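Uncharacterized protein (Mycobacterium tuberculosis, PDB 3KFW) is of unknown function but, as a PaaX-family protein with a helix-turn-helix-like N-terminal region, probably acts as a transcriptional regulator. Local coordinates at residues A[196-201]-A[208-213]. Numbering follows the deposited sequence.
Sequences LTDPML and ADWPGA
OD1 of Asp-198 is shared between the backbone of its own loop and the edge of the Trp-210 indole. It accepts a hydrogen bond from Met-200 N at 2.7 Å, nearly straight at 166°, the amide approaching from above the carboxylate plane. Close to the plane of the indole, the same oxygen lies 3.5 Å from Trp-210 CZ2, a ring carbon whose slightly positive C-H edge suits a carboxylate oxygen. Carboxylate and ring planes are inclined at 48°. A chi1 of -171° sets the carboxylate of Asp-198 beside the residue's own carbonyl carbon, and from there its end reaches the indole although the bond to CB does not point at it. OD2 forms a salt bridge to Arg-216 of helix 212-234, a charged partner for a buried acid.

The bond to Met-200 closes an Asx turn, for which aspartate has the right reach: one methylene places OD1 beside the amide two residues on. Pro-199, between the two, has no N-H to offer and restricts the backbone at the bend, and its ring presents apolar carbon to the tryptophan. Its CG is 3.7 Å from Trp-210 CH2, and its CD sits in the plane of the indole at the rim, 3.9 Å from CZ2.

These residues belong to the connection between helices 181-195 and 212-234 in the PaaX-like C-terminal region, where the chain doubles back so that Trp-210, just ahead of the second helix, meets the loop following the first. The six-membered ring of the indole makes the contact, through CZ2 and CH2, while Pro-211 CD lies 3.8 Å above one face of the Trp-210 ring, displaced toward the rim. Pro-211 stands at the N-cap, where the missing N-H costs the helix no bond. Trp-210 also stacks with Trp-164 of helix 161-177, joining this loop packing to a third helix.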
loop_
_atom_site.group_PDB
_atom_site.type_symbol
_atom_site.label_atom_id
_atom_site.label_comp_id
_atom_site.label_asym_id
_atom_site.label_seq_id
_atom_site.Cartn_x
_atom_site.Cartn_y
_atom_site.Cartn_z
ATOM N N LEU A 196 -23.593 -16.293 0.851
ATOM C CA LEU A 196 -23.042 -15.411 1.870
ATOM C C LEU A 196 -22.032 -14.480 1.255
ATOM O O LEU A 196 -21.848 -13.352 1.762
ATOM C CB LEU A 196 -22.372 -16.209 3.002
ATOM C CG LEU A 196 -23.258 -16.755 4.148
ATOM C CD1 LEU A 196 -22.342 -17.413 5.185
ATOM C CD2 LEU A 196 -24.113 -15.685 4.807
ATOM N N THR A 197 -21.384 -14.971 0.187
ATOM C CA THR A 197 -20.376 -14.227 -0.547
ATOM C C THR A 197 -20.933 -13.519 -1.770
ATOM O O THR A 197 -20.157 -12.947 -2.532
ATOM C CB THR A 197 -19.160 -15.114 -1.029
ATOM O OG1 THR A 197 -19.520 -15.851 -2.183
ATOM C CG2 THR A 197 -18.619 -16.086 0.078
ATOM N N ASP A 198 -22.263 -13.579 -1.980
ATOM C CA ASP A 198 -22.877 -12.986 -3.152
ATOM C C ASP A 198 -22.583 -11.479 -3.191
ATOM O O ASP A 198 -22.848 -10.763 -2.198
ATOM C CB ASP A 198 -24.378 -13.203 -3.112
ATOM C CG ASP A 198 -25.092 -12.794 -4.441
ATOM O OD1 ASP A 198 -24.619 -11.942 -5.249
ATOM O OD2 ASP A 198 -26.167 -13.357 -4.675
ATOM N N PRO A 199 -22.046 -10.985 -4.334
ATOM C CA PRO A 199 -21.793 -9.554 -4.343
ATOM C C PRO A 199 -23.040 -8.695 -4.473
ATOM O O PRO A 199 -22.930 -7.481 -4.377
ATOM C CB PRO A 199 -20.827 -9.362 -5.512
ATOM C CG PRO A 199 -20.994 -10.552 -6.342
ATOM C CD PRO A 199 -21.326 -11.660 -5.422
HETATM N N MSE A 200 -24.217 -9.315 -4.668
HETATM C CA MSE A 200 -25.501 -8.615 -4.551
HETATM C C MSE A 200 -25.553 -7.465 -5.504
HETATM O O MSE A 200 -25.879 -6.350 -5.090
HETATM C CB MSE A 200 -25.604 -8.034 -3.158
HETATM C CG MSE A 200 -26.902 -8.191 -2.559
HETATM SE SE MSE A 200 -27.085 -10.098 -2.410
HETATM C CE MSE A 200 -26.406 -10.372 -0.608
ATOM N N LEU A 201 -25.199 -7.731 -6.766
ATOM C CA LEU A 201 -25.015 -6.682 -7.747
ATOM C C LEU A 201 -26.372 -6.201 -8.246
ATOM O O LEU A 201 -27.302 -6.994 -8.366
ATOM C CB LEU A 201 -24.154 -7.191 -8.926
ATOM C CG LEU A 201 -22.634 -7.411 -8.753
ATOM C CD1 LEU A 201 -21.991 -7.990 -9.976
ATOM C CD2 LEU A 201 -21.885 -6.125 -8.415
ATOM N N ALA A 208 -25.802 -12.386 -17.680
ATOM C CA ALA A 208 -27.031 -13.173 -17.869
ATOM C C ALA A 208 -26.917 -14.655 -17.471
ATOM O O ALA A 208 -27.933 -15.328 -17.320
ATOM C CB ALA A 208 -27.510 -13.066 -19.298
ATOM N N ASP A 209 -25.682 -15.165 -17.347
ATOM C CA ASP A 209 -25.474 -16.490 -16.780
ATOM C C ASP A 209 -25.260 -16.435 -15.242
ATOM O O ASP A 209 -24.785 -17.397 -14.664
ATOM C CB ASP A 209 -24.376 -17.291 -17.503
ATOM C CG ASP A 209 -22.982 -16.644 -17.400
ATOM O OD1 ASP A 209 -22.916 -15.416 -17.094
ATOM O OD2 ASP A 209 -21.951 -17.376 -17.620
ATOM N N TRP A 210 -25.653 -15.342 -14.593
ATOM C CA TRP A 210 -25.549 -15.241 -13.145
ATOM C C TRP A 210 -26.507 -16.259 -12.419
ATOM O O TRP A 210 -27.729 -16.214 -12.641
ATOM C CB TRP A 210 -25.870 -13.803 -12.724
ATOM C CG TRP A 210 -25.568 -13.549 -11.299
ATOM C CD1 TRP A 210 -26.472 -13.451 -10.276
ATOM C CD2 TRP A 210 -24.253 -13.359 -10.700
ATOM N NE1 TRP A 210 -25.808 -13.214 -9.086
ATOM C CE2 TRP A 210 -24.459 -13.160 -9.303
ATOM C CE3 TRP A 210 -22.942 -13.358 -11.204
ATOM C CZ2 TRP A 210 -23.407 -12.946 -8.409
ATOM C CZ3 TRP A 210 -21.880 -13.149 -10.330
ATOM C CH2 TRP A 210 -22.115 -12.942 -8.937
ATOM N N PRO A 211 -25.957 -17.176 -11.583
ATOM C CA PRO A 211 -26.758 -18.225 -10.887
ATOM C C PRO A 211 -27.459 -17.829 -9.557
ATOM O O PRO A 211 -27.996 -18.696 -8.894
ATOM C CB PRO A 211 -25.717 -19.346 -10.610
ATOM C CG PRO A 211 -24.420 -18.600 -10.395
ATOM C CD PRO A 211 -24.506 -17.338 -11.315
ATOM N N GLY A 212 -27.491 -16.550 -9.192
ATOM C CA GLY A 212 -28.055 -16.087 -7.901
ATOM C C GLY A 212 -29.482 -16.526 -7.627
ATOM O O GLY A 212 -29.764 -17.160 -6.594
ATOM N N ALA A 213 -30.378 -16.204 -8.551
ATOM C CA ALA A 213 -31.804 -16.538 -8.458
ATOM C C ALA A 213 -32.067 -18.060 -8.424
ATOM O O ALA A 213 -32.937 -18.555 -7.644
ATOM C CB ALA A 213 -32.568 -15.883 -9.595
#